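Putative uncharacterized protein PH1780 (Pyrococcus horikoshii, PDB 2YZQ) is of unknown function but carries four CBS domains and binds S-adenosylmethionine, consistent with a role in sensing adenosyl ligands. Local coordinates at residues A[84-89]-A[272-277]; A[93-98]-A[104-109]; A[255-260]-A[266-271]. One frame throughout, in Å; residues are numbered along the deposited sequence.

Contact 1 of 3, residues A[84-89]-A[272-277]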
ATOM      1  N   LYS A  84       8.449  -7.984  -8.728  1.00 21.47           N
ATOM      2  CA  LYS A  84       8.948  -9.222  -8.131  1.00 24.02           C
ATOM      3  C   LYS A  84       9.769  -8.940  -6.877  1.00 23.71           C
ATOM      4  O   LYS A  84       9.673  -9.660  -5.886  1.00 23.91           O
ATOM      5  CB  LYS A  84       9.805  -9.993  -9.139  1.00 25.53           C
ATOM      6  CG  LYS A  84       9.011 -10.697 -10.229  1.00 29.17           C
ATOM      7  CD  LYS A  84       9.931 -11.390 -11.228  1.00 32.28           C
ATOM      8  CE  LYS A  84      10.856 -12.390 -10.546  1.00 33.25           C
ATOM      9  NZ  LYS A  84      10.105 -13.459  -9.827  1.00 35.85           N
ATOM     10  N   LEU A  85      10.581  -7.890  -6.922  1.00 22.76           N
ATOM     11  CA  LEU A  85      11.400  -7.533  -5.773  1.00 21.87           C
ATOM     12  C   LEU A  85      10.534  -7.038  -4.622  1.00 21.93           C
ATOM     13  O   LEU A  85      10.781  -7.369  -3.464  1.00 22.65           O
ATOM     14  CB  LEU A  85      12.423  -6.459  -6.159  1.00 21.17           C
ATOM     15  CG  LEU A  85      13.608  -6.950  -6.997  1.00 23.77           C
ATOM     16  CD1 LEU A  85      14.435  -5.767  -7.481  1.00 22.83           C
ATOM     17  CD2 LEU A  85      14.458  -7.889  -6.163  1.00 23.64           C
ATOM     18  N   MET A  86       9.514  -6.250  -4.938  1.00 19.64           N
ATOM     19  CA  MET A  86       8.626  -5.737  -3.903  1.00 19.92           C
ATOM     20  C   MET A  86       7.935  -6.894  -3.190  1.00 20.84           C
ATOM     21  O   MET A  86       7.799  -6.885  -1.969  1.00 21.80           O
ATOM     22  CB  MET A  86       7.575  -4.813  -4.511  1.00 20.59           C
ATOM     23  CG  MET A  86       8.150  -3.539  -5.100  1.00 17.66           C
ATOM     24  SD  MET A  86       6.846  -2.525  -5.819  1.00 22.37           S
ATOM     25  CE  MET A  86       7.757  -1.034  -6.241  1.00 21.60           C
ATOM     26  N   LEU A  87       7.504  -7.884  -3.966  1.00 22.45           N
ATOM     27  CA  LEU A  87       6.825  -9.051  -3.413  1.00 25.44           C
ATOM     28  C   LEU A  87       7.791  -9.927  -2.620  1.00 27.26           C
ATOM     29  O   LEU A  87       7.414 -10.527  -1.614  1.00 28.86           O
ATOM     30  CB  LEU A  87       6.189  -9.872  -4.536  1.00 25.83           C
ATOM     31  CG  LEU A  87       5.014  -9.212  -5.264  1.00 25.62           C
ATOM     32  CD1 LEU A  87       4.673  -9.995  -6.525  1.00 25.99           C
ATOM     33  CD2 LEU A  87       3.820  -9.136  -4.325  1.00 26.73           C
ATOM     34  N   GLU A  88       9.036  -9.990  -3.076  1.00 28.00           N
ATOM     35  CA  GLU A  88      10.059 -10.795  -2.415  1.00 30.23           C
ATOM     36  C   GLU A  88      10.452 -10.261  -1.040  1.00 31.00           C
ATOM     37  O   GLU A  88      10.626 -11.031  -0.095  1.00 31.10           O
ATOM     38  CB  GLU A  88      11.303 -10.887  -3.305  1.00 32.59           C
ATOM     39  CG  GLU A  88      12.506 -11.533  -2.632  1.00 35.77           C
ATOM     40  CD  GLU A  88      13.707 -11.627  -3.551  1.00 37.52           C
ATOM     41  OE1 GLU A  88      14.079 -10.597  -4.151  1.00 39.20           O
ATOM     42  OE2 GLU A  88      14.283 -12.730  -3.673  1.00 38.93           O
ATOM     43  N   TYR A  89      10.592  -8.945  -0.927  1.00 31.47           N
ATOM     44  CA  TYR A  89      10.981  -8.336   0.338  1.00 31.35           C
ATOM     45  C   TYR A  89       9.789  -7.778   1.103  1.00 30.17           C
ATOM     46  O   TYR A  89       9.951  -7.204   2.179  1.00 29.34           O
ATOM     47  CB  TYR A  89      11.994  -7.216   0.086  1.00 36.75           C
ATOM     48  CG  TYR A  89      13.173  -7.648  -0.755  1.00 41.08           C
ATOM     49  CD1 TYR A  89      13.989  -8.706  -0.355  1.00 44.59           C
ATOM     50  CD2 TYR A  89      13.464  -7.012  -1.958  1.00 44.17           C
ATOM     51  CE1 TYR A  89      15.065  -9.120  -1.136  1.00 47.03           C
ATOM     52  CE2 TYR A  89      14.537  -7.415  -2.746  1.00 46.58           C
ATOM     53  CZ  TYR A  89      15.333  -8.469  -2.330  1.00 47.40           C
ATOM     54  OH  TYR A  89      16.396  -8.870  -3.106  1.00 50.05           O
ATOM     55  N   ASP A 272      -1.448  -6.578  -3.923  1.00 12.01           N
ATOM     56  CA  ASP A 272      -1.902  -7.787  -4.603  1.00 13.12           C
ATOM     57  C   ASP A 272      -1.906  -7.606  -6.112  1.00 14.14           C
ATOM     58  O   ASP A 272      -1.759  -8.569  -6.864  1.00 14.62           O
ATOM     59  CB  ASP A 272      -3.306  -8.175  -4.129  1.00 12.27           C
ATOM     60  CG  ASP A 272      -3.329  -8.597  -2.674  1.00 12.48           C
ATOM     61  OD1 ASP A 272      -2.497  -9.445  -2.302  1.00 13.46           O
ATOM     62  OD2 ASP A 272      -4.174  -8.087  -1.907  1.00 13.11           O
ATOM     63  N   LEU A 273      -2.090  -6.369  -6.554  1.00 14.16           N
ATOM     64  CA  LEU A 273      -2.111  -6.084  -7.980  1.00 15.24           C
ATOM     65  C   LEU A 273      -0.733  -6.282  -8.611  1.00 16.31           C
ATOM     66  O   LEU A 273      -0.626  -6.503  -9.815  1.00 16.88           O
ATOM     67  CB  LEU A 273      -2.624  -4.660  -8.214  1.00 13.86           C
ATOM     68  CG  LEU A 273      -4.095  -4.473  -7.820  1.00 15.07           C
ATOM     69  CD1 LEU A 273      -4.519  -3.030  -8.057  1.00 14.96           C
ATOM     70  CD2 LEU A 273      -4.968  -5.421  -8.629  1.00 16.65           C
ATOM     71  N   LEU A 274       0.317  -6.229  -7.794  1.00 16.67           N
ATOM     72  CA  LEU A 274       1.676  -6.422  -8.299  1.00 17.31           C
ATOM     73  C   LEU A 274       1.824  -7.816  -8.903  1.00 17.71           C
ATOM     74  O   LEU A 274       2.615  -8.031  -9.817  1.00 17.74           O
ATOM     75  CB  LEU A 274       2.696  -6.252  -7.172  1.00 18.31           C
ATOM     76  CG  LEU A 274       2.773  -4.881  -6.494  1.00 18.61           C
ATOM     77  CD1 LEU A 274       3.771  -4.942  -5.356  1.00 18.55           C
ATOM     78  CD2 LEU A 274       3.181  -3.818  -7.508  1.00 19.85           C
ATOM     79  N   LYS A 275       1.047  -8.764  -8.391  1.00 18.16           N
ATOM     80  CA  LYS A 275       1.113 -10.134  -8.879  1.00 18.55           C
ATOM     81  C   LYS A 275       0.700 -10.245 -10.344  1.00 18.14           C
ATOM     82  O   LYS A 275       1.060 -11.203 -11.034  1.00 19.54           O
ATOM     83  CB  LYS A 275       0.234 -11.031  -8.007  1.00 20.14           C
ATOM     84  CG  LYS A 275       0.611 -10.975  -6.531  1.00 23.44           C
ATOM     85  CD  LYS A 275      -0.222 -11.934  -5.705  1.00 26.20           C
ATOM     86  CE  LYS A 275      -1.699 -11.576  -5.748  1.00 24.69           C
ATOM     87  NZ  LYS A 275      -2.502 -12.611  -5.034  1.00 32.45           N
ATOM     88  N   VAL A 276      -0.065  -9.266 -10.816  1.00 18.11           N
ATOM     89  CA  VAL A 276      -0.508  -9.256 -12.200  1.00 20.13           C
ATOM     90  C   VAL A 276       0.694  -9.096 -13.133  1.00 21.55           C
ATOM     91  O   VAL A 276       0.718  -9.651 -14.232  1.00 21.32           O
ATOM     92  CB  VAL A 276      -1.492  -8.097 -12.454  1.00 20.17           C
ATOM     93  CG1 VAL A 276      -1.879  -8.048 -13.925  1.00 22.56           C
ATOM     94  CG2 VAL A 276      -2.723  -8.270 -11.575  1.00 21.77           C
ATOM     95  N   LEU A 277       1.689  -8.337 -12.684  1.00 23.63           N
ATOM     96  CA  LEU A 277       2.892  -8.094 -13.475  1.00 25.27           C
ATOM     97  C   LEU A 277       3.804  -9.312 -13.593  1.00 28.10           C
ATOM     98  O   LEU A 277       4.677  -9.355 -14.457  1.00 27.71           O
ATOM     99  CB  LEU A 277       3.680  -6.923 -12.883  1.00 24.45           C
ATOM    100  CG  LEU A 277       3.089  -5.535 -13.129  1.00 24.93           C
ATOM    101  CD1 LEU A 277       3.775  -4.507 -12.243  1.00 23.49           C
ATOM    102  CD2 LEU A 277       3.253  -5.175 -14.598  1.00 26.72           C
TER

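Contact 2 of 3, residues A[93-98]-A[104-109]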
ATOM      1  N   ARG A  93       8.451  -0.240  -1.882  1.00 22.35           N
ATOM      2  CA  ARG A  93       9.160   0.634  -2.800  1.00 23.14           C
ATOM      3  C   ARG A  93      10.507   0.074  -3.186  1.00 22.37           C
ATOM      4  O   ARG A  93      11.054  -0.795  -2.510  1.00 21.36           O
ATOM      5  CB  ARG A  93       9.340   2.025  -2.187  1.00 27.40           C
ATOM      6  CG  ARG A  93      10.271   2.070  -0.994  1.00 30.36           C
ATOM      7  CD  ARG A  93      10.203   3.421  -0.304  1.00 35.32           C
ATOM      8  NE  ARG A  93       8.858   3.715   0.185  1.00 38.06           N
ATOM      9  CZ  ARG A  93       8.215   2.984   1.092  1.00 40.09           C
ATOM     10  NH1 ARG A  93       8.790   1.911   1.617  1.00 41.35           N
ATOM     11  NH2 ARG A  93       6.991   3.322   1.472  1.00 42.06           N
ATOM     12  N   VAL A  94      11.025   0.570  -4.302  1.00 19.77           N
ATOM     13  CA  VAL A  94      12.325   0.158  -4.794  1.00 18.90           C
ATOM     14  C   VAL A  94      13.078   1.425  -5.164  1.00 17.74           C
ATOM     15  O   VAL A  94      12.487   2.392  -5.637  1.00 17.65           O
ATOM     16  CB  VAL A  94      12.216  -0.748  -6.048  1.00 20.58           C
ATOM     17  CG1 VAL A  94      11.389  -1.987  -5.723  1.00 20.41           C
ATOM     18  CG2 VAL A  94      11.598   0.020  -7.208  1.00 21.21           C
ATOM     19  N   VAL A  95      14.379   1.431  -4.915  1.00 16.48           N
ATOM     20  CA  VAL A  95      15.191   2.581  -5.266  1.00 16.88           C
ATOM     21  C   VAL A  95      15.761   2.269  -6.641  1.00 15.40           C
ATOM     22  O   VAL A  95      16.196   1.145  -6.899  1.00 15.93           O
ATOM     23  CB  VAL A  95      16.348   2.800  -4.261  1.00 18.38           C
ATOM     24  CG1 VAL A  95      17.209   3.986  -4.704  1.00 18.78           C
ATOM     25  CG2 VAL A  95      15.782   3.056  -2.870  1.00 20.68           C
ATOM     26  N   VAL A  96      15.730   3.254  -7.532  1.00 14.44           N
ATOM     27  CA  VAL A  96      16.251   3.080  -8.878  1.00 14.39           C
ATOM     28  C   VAL A  96      17.636   3.714  -8.898  1.00 13.29           C
ATOM     29  O   VAL A  96      17.791   4.879  -8.538  1.00 14.82           O
ATOM     30  CB  VAL A  96      15.366   3.790  -9.916  1.00 13.45           C
ATOM     31  CG1 VAL A  96      15.800   3.401 -11.313  1.00 14.99           C
ATOM     32  CG2 VAL A  96      13.897   3.440  -9.680  1.00 13.69           C
ATOM     33  N   VAL A  97      18.642   2.943  -9.294  1.00 14.66           N
ATOM     34  CA  VAL A  97      20.002   3.463  -9.331  1.00 16.93           C
ATOM     35  C   VAL A  97      20.585   3.404 -10.733  1.00 18.02           C
ATOM     36  O   VAL A  97      20.070   2.699 -11.605  1.00 16.95           O
ATOM     37  CB  VAL A  97      20.939   2.672  -8.380  1.00 17.59           C
ATOM     38  CG1 VAL A  97      20.392   2.704  -6.961  1.00 17.25           C
ATOM     39  CG2 VAL A  97      21.088   1.233  -8.869  1.00 18.38           C
ATOM     40  N   ASP A  98      21.658   4.158 -10.946  1.00 19.44           N
ATOM     41  CA  ASP A  98      22.328   4.166 -12.235  1.00 21.52           C
ATOM     42  C   ASP A  98      23.513   3.211 -12.175  1.00 23.73           C
ATOM     43  O   ASP A  98      23.644   2.435 -11.229  1.00 23.50           O
ATOM     44  CB  ASP A  98      22.804   5.581 -12.602  1.00 21.67           C
ATOM     45  CG  ASP A  98      23.692   6.212 -11.537  1.00 22.13           C
ATOM     46  OD1 ASP A  98      24.362   5.474 -10.782  1.00 21.37           O
ATOM     47  OD2 ASP A  98      23.733   7.462 -11.469  1.00 24.42           O
ATOM     48  N   VAL A 104      18.653   7.480  -8.747  1.00 16.07           N
ATOM     49  CA  VAL A 104      18.167   8.390  -9.779  1.00 16.46           C
ATOM     50  C   VAL A 104      16.643   8.433  -9.785  1.00 14.43           C
ATOM     51  O   VAL A 104      16.037   9.207 -10.521  1.00 15.32           O
ATOM     52  CB  VAL A 104      18.665   7.986 -11.190  1.00 16.25           C
ATOM     53  CG1 VAL A 104      20.182   8.114 -11.257  1.00 19.55           C
ATOM     54  CG2 VAL A 104      18.231   6.570 -11.517  1.00 16.97           C
ATOM     55  N   GLY A 105      16.022   7.603  -8.953  1.00 13.02           N
ATOM     56  CA  GLY A 105      14.574   7.591  -8.893  1.00 13.13           C
ATOM     57  C   GLY A 105      14.078   6.689  -7.783  1.00 13.62           C
ATOM     58  O   GLY A 105      14.859   5.962  -7.174  1.00 13.65           O
ATOM     59  N   ILE A 106      12.781   6.767  -7.511  1.00 15.22           N
ATOM     60  CA  ILE A 106      12.139   5.940  -6.499  1.00 16.74           C
ATOM     61  C   ILE A 106      10.823   5.469  -7.104  1.00 15.03           C
ATOM     62  O   ILE A 106      10.107   6.245  -7.740  1.00 14.41           O
ATOM     63  CB  ILE A 106      11.847   6.731  -5.204  1.00 18.10           C
ATOM     64  CG1 ILE A 106      13.156   7.124  -4.520  1.00 23.10           C
ATOM     65  CG2 ILE A 106      10.987   5.885  -4.257  1.00 20.86           C
ATOM     66  CD1 ILE A 106      14.032   5.946  -4.124  1.00 26.99           C
ATOM     67  N   LEU A 107      10.516   4.192  -6.924  1.00 15.55           N
ATOM     68  CA  LEU A 107       9.284   3.629  -7.461  1.00 15.28           C
ATOM     69  C   LEU A 107       8.517   2.960  -6.333  1.00 15.49           C
ATOM     70  O   LEU A 107       9.028   2.049  -5.689  1.00 17.00           O
ATOM     71  CB  LEU A 107       9.602   2.597  -8.539  1.00 16.03           C
ATOM     72  CG  LEU A 107       8.412   1.828  -9.116  1.00 17.56           C
ATOM     73  CD1 LEU A 107       7.534   2.772  -9.934  1.00 17.21           C
ATOM     74  CD2 LEU A 107       8.915   0.686  -9.979  1.00 18.75           C
ATOM     75  N   THR A 108       7.293   3.416  -6.098  1.00 15.21           N
ATOM     76  CA  THR A 108       6.474   2.847  -5.034  1.00 15.77           C
ATOM     77  C   THR A 108       5.298   2.062  -5.588  1.00 15.51           C
ATOM     78  O   THR A 108       4.996   2.119  -6.775  1.00 13.55           O
ATOM     79  CB  THR A 108       5.889   3.937  -4.122  1.00 15.95           C
ATOM     80  OG1 THR A 108       4.885   4.670  -4.836  1.00 17.16           O
ATOM     81  CG2 THR A 108       6.977   4.892  -3.669  1.00 17.97           C
ATOM     82  N   VAL A 109       4.636   1.319  -4.707  1.00 15.74           N
ATOM     83  CA  VAL A 109       3.463   0.559  -5.103  1.00 15.85           C
ATOM     84  C   VAL A 109       2.424   1.573  -5.568  1.00 14.69           C
ATOM     85  O   VAL A 109       1.725   1.350  -6.555  1.00 14.89           O
ATOM     86  CB  VAL A 109       2.891  -0.246  -3.918  1.00 16.46           C
ATOM     87  CG1 VAL A 109       1.543  -0.837  -4.299  1.00 15.57           C
ATOM     88  CG2 VAL A 109       3.857  -1.352  -3.534  1.00 18.00           C
TER

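Contact 3 of 3, residues A[255-260]-A[266-271]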
ATOM      1  N   LEU A 255      -9.474  -2.514  -1.360  1.00  8.96           N
ATOM      2  CA  LEU A 255     -10.925  -2.575  -1.510  1.00 10.74           C
ATOM      3  C   LEU A 255     -11.433  -3.935  -1.074  1.00 10.69           C
ATOM      4  O   LEU A 255     -10.939  -4.962  -1.534  1.00 10.38           O
ATOM      5  CB  LEU A 255     -11.365  -2.378  -2.966  1.00 12.50           C
ATOM      6  CG  LEU A 255     -11.348  -0.999  -3.630  1.00 15.61           C
ATOM      7  CD1 LEU A 255      -9.931  -0.486  -3.738  1.00 17.05           C
ATOM      8  CD2 LEU A 255     -11.987  -1.105  -5.011  1.00 15.58           C
ATOM      9  N   PRO A 256     -12.397  -3.963  -0.147  1.00 11.06           N
ATOM     10  CA  PRO A 256     -12.919  -5.265   0.268  1.00 10.77           C
ATOM     11  C   PRO A 256     -13.543  -5.912  -0.974  1.00 10.48           C
ATOM     12  O   PRO A 256     -14.112  -5.220  -1.818  1.00 10.67           O
ATOM     13  CB  PRO A 256     -13.981  -4.892   1.292  1.00 10.42           C
ATOM     14  CG  PRO A 256     -13.394  -3.683   1.952  1.00 10.21           C
ATOM     15  CD  PRO A 256     -12.830  -2.898   0.778  1.00 11.27           C
ATOM     16  N   VAL A 257     -13.416  -7.228  -1.100  1.00  9.23           N
ATOM     17  CA  VAL A 257     -14.002  -7.941  -2.230  1.00  9.31           C
ATOM     18  C   VAL A 257     -15.278  -8.568  -1.697  1.00 11.73           C
ATOM     19  O   VAL A 257     -15.250  -9.245  -0.674  1.00 11.63           O
ATOM     20  CB  VAL A 257     -13.060  -9.051  -2.738  1.00 10.22           C
ATOM     21  CG1 VAL A 257     -13.737  -9.842  -3.871  1.00 10.99           C
ATOM     22  CG2 VAL A 257     -11.756  -8.423  -3.222  1.00 10.43           C
ATOM     23  N   ILE A 258     -16.393  -8.331  -2.379  1.00 11.13           N
ATOM     24  CA  ILE A 258     -17.672  -8.865  -1.926  1.00 12.29           C
ATOM     25  C   ILE A 258     -18.510  -9.531  -3.001  1.00 14.48           C
ATOM     26  O   ILE A 258     -18.184  -9.512  -4.190  1.00 14.03           O
ATOM     27  CB  ILE A 258     -18.564  -7.752  -1.335  1.00 13.34           C
ATOM     28  CG1 ILE A 258     -19.014  -6.806  -2.457  1.00 14.25           C
ATOM     29  CG2 ILE A 258     -17.803  -6.983  -0.264  1.00 13.79           C
ATOM     30  CD1 ILE A 258     -20.130  -5.851  -2.072  1.00 16.84           C
ATOM     31  N   ARG A 259     -19.611 -10.112  -2.538  1.00 15.99           N
ATOM     32  CA  ARG A 259     -20.615 -10.737  -3.381  1.00 19.25           C
ATOM     33  C   ARG A 259     -21.888 -10.144  -2.777  1.00 19.29           C
ATOM     34  O   ARG A 259     -21.860  -9.661  -1.642  1.00 18.04           O
ATOM     35  CB  ARG A 259     -20.612 -12.262  -3.228  1.00 22.83           C
ATOM     36  CG  ARG A 259     -21.164 -12.757  -1.902  1.00 27.98           C
ATOM     37  CD  ARG A 259     -21.336 -14.269  -1.881  1.00 35.07           C
ATOM     38  NE  ARG A 259     -20.058 -14.975  -1.861  1.00 39.29           N
ATOM     39  CZ  ARG A 259     -19.937 -16.293  -1.741  1.00 41.59           C
ATOM     40  NH1 ARG A 259     -21.017 -17.055  -1.629  1.00 44.12           N
ATOM     41  NH2 ARG A 259     -18.734 -16.851  -1.731  1.00 43.19           N
ATOM     42  N   GLY A 260     -22.990 -10.158  -3.515  1.00 21.38           N
ATOM     43  CA  GLY A 260     -24.217  -9.594  -2.980  1.00 22.30           C
ATOM     44  C   GLY A 260     -24.068  -8.116  -2.665  1.00 22.83           C
ATOM     45  O   GLY A 260     -23.439  -7.379  -3.422  1.00 22.84           O
ATOM     46  N   GLY A 266     -13.167 -11.416   0.552  1.00 10.90           N
ATOM     47  CA  GLY A 266     -11.751 -11.189   0.326  1.00 12.28           C
ATOM     48  C   GLY A 266     -11.363  -9.727   0.378  1.00 10.91           C
ATOM     49  O   GLY A 266     -12.153  -8.874   0.777  1.00 10.71           O
ATOM     50  N   LEU A 267     -10.137  -9.437  -0.046  1.00 11.26           N
ATOM     51  CA  LEU A 267      -9.637  -8.073  -0.039  1.00 11.02           C
ATOM     52  C   LEU A 267      -8.628  -7.920  -1.164  1.00 10.50           C
ATOM     53  O   LEU A 267      -7.769  -8.781  -1.343  1.00 11.52           O
ATOM     54  CB  LEU A 267      -8.946  -7.783   1.300  1.00 11.15           C
ATOM     55  CG  LEU A 267      -8.385  -6.373   1.522  1.00 10.14           C
ATOM     56  CD1 LEU A 267      -9.543  -5.398   1.704  1.00 11.13           C
ATOM     57  CD2 LEU A 267      -7.480  -6.356   2.746  1.00 12.76           C
ATOM     58  N   ILE A 268      -8.751  -6.858  -1.952  1.00 10.17           N
ATOM     59  CA  ILE A 268      -7.770  -6.633  -3.005  1.00 10.19           C
ATOM     60  C   ILE A 268      -6.953  -5.406  -2.593  1.00 10.17           C
ATOM     61  O   ILE A 268      -7.471  -4.292  -2.530  1.00 10.77           O
ATOM     62  CB  ILE A 268      -8.427  -6.438  -4.412  1.00 10.50           C
ATOM     63  CG1 ILE A 268      -7.332  -6.269  -5.471  1.00 10.74           C
ATOM     64  CG2 ILE A 268      -9.392  -5.248  -4.419  1.00 11.76           C
ATOM     65  CD1 ILE A 268      -6.491  -7.519  -5.683  1.00 12.72           C
ATOM     66  N   ARG A 269      -5.684  -5.640  -2.265  1.00 10.36           N
ATOM     67  CA  ARG A 269      -4.766  -4.587  -1.837  1.00  9.99           C
ATOM     68  C   ARG A 269      -3.965  -4.148  -3.050  1.00 10.33           C
ATOM     69  O   ARG A 269      -3.866  -4.887  -4.034  1.00 11.26           O
ATOM     70  CB  ARG A 269      -3.780  -5.119  -0.787  1.00  9.34           C
ATOM     71  CG  ARG A 269      -4.418  -5.748   0.461  1.00  9.93           C
ATOM     72  CD  ARG A 269      -3.324  -6.389   1.311  1.00 11.88           C
ATOM     73  NE  ARG A 269      -2.689  -7.478   0.577  1.00 12.52           N
ATOM     74  CZ  ARG A 269      -1.470  -7.947   0.827  1.00 14.24           C
ATOM     75  NH1 ARG A 269      -0.736  -7.427   1.802  1.00 17.39           N
ATOM     76  NH2 ARG A 269      -0.983  -8.940   0.093  1.00 15.24           N
ATOM     77  N   ASP A 270      -3.390  -2.953  -2.982  1.00 10.35           N
ATOM     78  CA  ASP A 270      -2.575  -2.478  -4.088  1.00 11.33           C
ATOM     79  C   ASP A 270      -1.423  -3.459  -4.293  1.00 11.64           C
ATOM     80  O   ASP A 270      -1.035  -3.758  -5.421  1.00 12.42           O
ATOM     81  CB  ASP A 270      -2.043  -1.050  -3.818  1.00 12.00           C
ATOM     82  CG  ASP A 270      -1.441  -0.867  -2.420  1.00 14.32           C
ATOM     83  OD1 ASP A 270      -1.173  -1.858  -1.709  1.00 13.22           O
ATOM     84  OD2 ASP A 270      -1.209   0.304  -2.029  1.00 14.12           O
ATOM     85  N   PHE A 271      -0.909  -3.984  -3.187  1.00 11.71           N
ATOM     86  CA  PHE A 271       0.198  -4.930  -3.211  1.00 13.15           C
ATOM     87  C   PHE A 271      -0.172  -6.207  -3.967  1.00 13.49           C
ATOM     88  O   PHE A 271       0.682  -6.845  -4.584  1.00 14.60           O
ATOM     89  CB  PHE A 271       0.601  -5.283  -1.774  1.00 14.86           C
ATOM     90  CG  PHE A 271       2.037  -5.706  -1.629  1.00 19.33           C
ATOM     91  CD1 PHE A 271       3.064  -4.777  -1.772  1.00 21.62           C
ATOM     92  CD2 PHE A 271       2.365  -7.027  -1.344  1.00 22.19           C
ATOM     93  CE1 PHE A 271       4.399  -5.156  -1.631  1.00 22.03           C
ATOM     94  CE2 PHE A 271       3.701  -7.420  -1.202  1.00 23.09           C
ATOM     95  CZ  PHE A 271       4.718  -6.478  -1.346  1.00 24.24           C
TER

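Contact 1 of 3, residues A[84-89]-A[272-277]
Met86 and Leu87 pack against Leu274 and Lys275 in a small, purely apolar contact that joins two parts of the chain lying in different CBS domain ranges. One side is the C-terminal part of helix 79-89; the other is the end of helix 270-273 and the helically wound residues that follow it, which lack its regular bonds. No hydrogen bond crosses between these two segments, which meet by side-chain packing.

The backbones stay well apart, with Leu87 CA 7.6 Å from Leu274 CA, and the side chains fill the interval. Leu274 is the central piece. Its CB points toward helix 79-89, and CG, anti to the carbonyl carbon (chi1 -62°), puts CD1 against Met86. There CD1 lies 3.9 Å from Met86 CB, and Met86 SD approaches the same methyl equally closely. The extended thioether chain passes across the leucine, the two side chains meeting at about a right angle, rather than running alongside it.

Leu87 straddles the neighbouring positions with its two branches. CD2 comes to 4.2 Å from Leu274 CB, whereas CD1 sits 4.2 Å from Lys275 CG. Lys275 thus contributes the root of its aliphatic chain; a bend at its third torsion (chi3 -63°) helps lead the ammonium away to the carbonyl oxygen of Tyr131. The lysine serves both an apolar and a polar neighbourhood, and its charge is kept off the leucines. Only 193 Å² is buried in all.

Further cover comes from nearby helices. Leu274 also touches Ile112 of helix 109-117, Leu273 lies between that helix and Val243 and Met247 of helix 240-250, and Leu277 reaches Leu79 and Ala83 at an earlier part of helix 79-89.

Contact 2 of 3, residues A[93-98]-A[104-109]
Val96 O accepts two backbone N-H groups of the partner strand, from Val104 at 2.7 Å and from Gly105 at 3.3 Å, because Val104 and Gly105 together face Val96 in a classic beta bulge. The Val104 bond is the straighter; the Gly105 N-H meets the oxygen at 139°. In return Val96 N donates to Gly105 O from well above the carbonyl plane, 46° out of it. Beyond the bulge the antiparallel hairpin becomes regular: Val94 N donates to Leu107 O at 2.8 Å, and Leu107 N binds Val94 O at 3.0 Å.

On one face Val94 and Leu107 lie side by side, CG2 of the valine only 3.5 Å from CB of the leucine. On the reverse face the CD1 methyl of Ile106 reaches Val95 CG2 at 3.6 Å, and Arg93 CB rests near Thr108 CG2. Thr108 ends the strand as N-cap of helix 109-117.

The hairpin forms the middle of a four-strand CBS sheet, flanked by strands 72-74 and 8-9. Met86 and Ala82 of helix 79-89 cover the Val94-Leu107 face, while Leu44 and Ile47 of strand 44-49 and Pro36 of strand 34-38 pack on the other.

Contact 3 of 3, residues A[255-260]-A[266-271]
Val257 and Ile268 form the apolar centre, the CG2 methyl of the valine lying 4.1 Å from Ile268 CB and also touching the backbone nitrogens of Leu267 and Ile268. Next to it, Ile268 turns its CG2 branch to Leu255 CB at 3.8 Å. Val257 faces Gly266 on this side, where the absence of a side chain lets the valine sit directly against the glycine backbone. On the other face Leu267 has CG anti to its backbone N (chi1 -178°), and CD1 folds back over the facing strand: it lies 3.6 Å from Leu255 O and 4.2 Å from Pro256 CG.

The antiparallel ladder binds these layers together. Leu255 and Ile268 exchange a full pair of bonds, Leu255 N to Ile268 O at 2.9 Å and Ile268 N to Leu255 O at the same length, the latter almost perfectly straight at 178°. Pro256, which has no N-H, falls at a non-hydrogen-bonded position opposite Leu267. Val257 N donates to Gly266 O at 2.8 Å from high above the carbonyl plane (58° out of it), and the return bond is weak.

At the polar edge Arg269 forms a salt bridge with Asp272, and Asp270 another with Arg92. The whole is a beta hairpin of a CBS domain whose first strand serves the ligand: Leu255 and Pro256 line the S-adenosylmethionine pocket, beside the binding residues Gln254 and Ile232.

How the contacts relate
Contacts 2 and 3 are comparable hairpins in different CBS ranges, on opposite sides of the chain's centre and about 27 Å apart between centres. They come in series along the chain, and both are nested inside the long loop closed by contact 1, whose centre lies about 15 Å from that of contact 2 and 17 Å from that of contact 3. Met86 belongs to the junction with contact 2, its CE methyl resting 3.4 Å from Leu107 O. Toward contact 3, Leu87 CD2 meets Phe271 CE2 at 3.6 Å, and helix 270-273 is shared. Val109, just after strand 103-108, touches Asp270 and Phe271, just after strand 263-269, so the ends of the two hairpins meet.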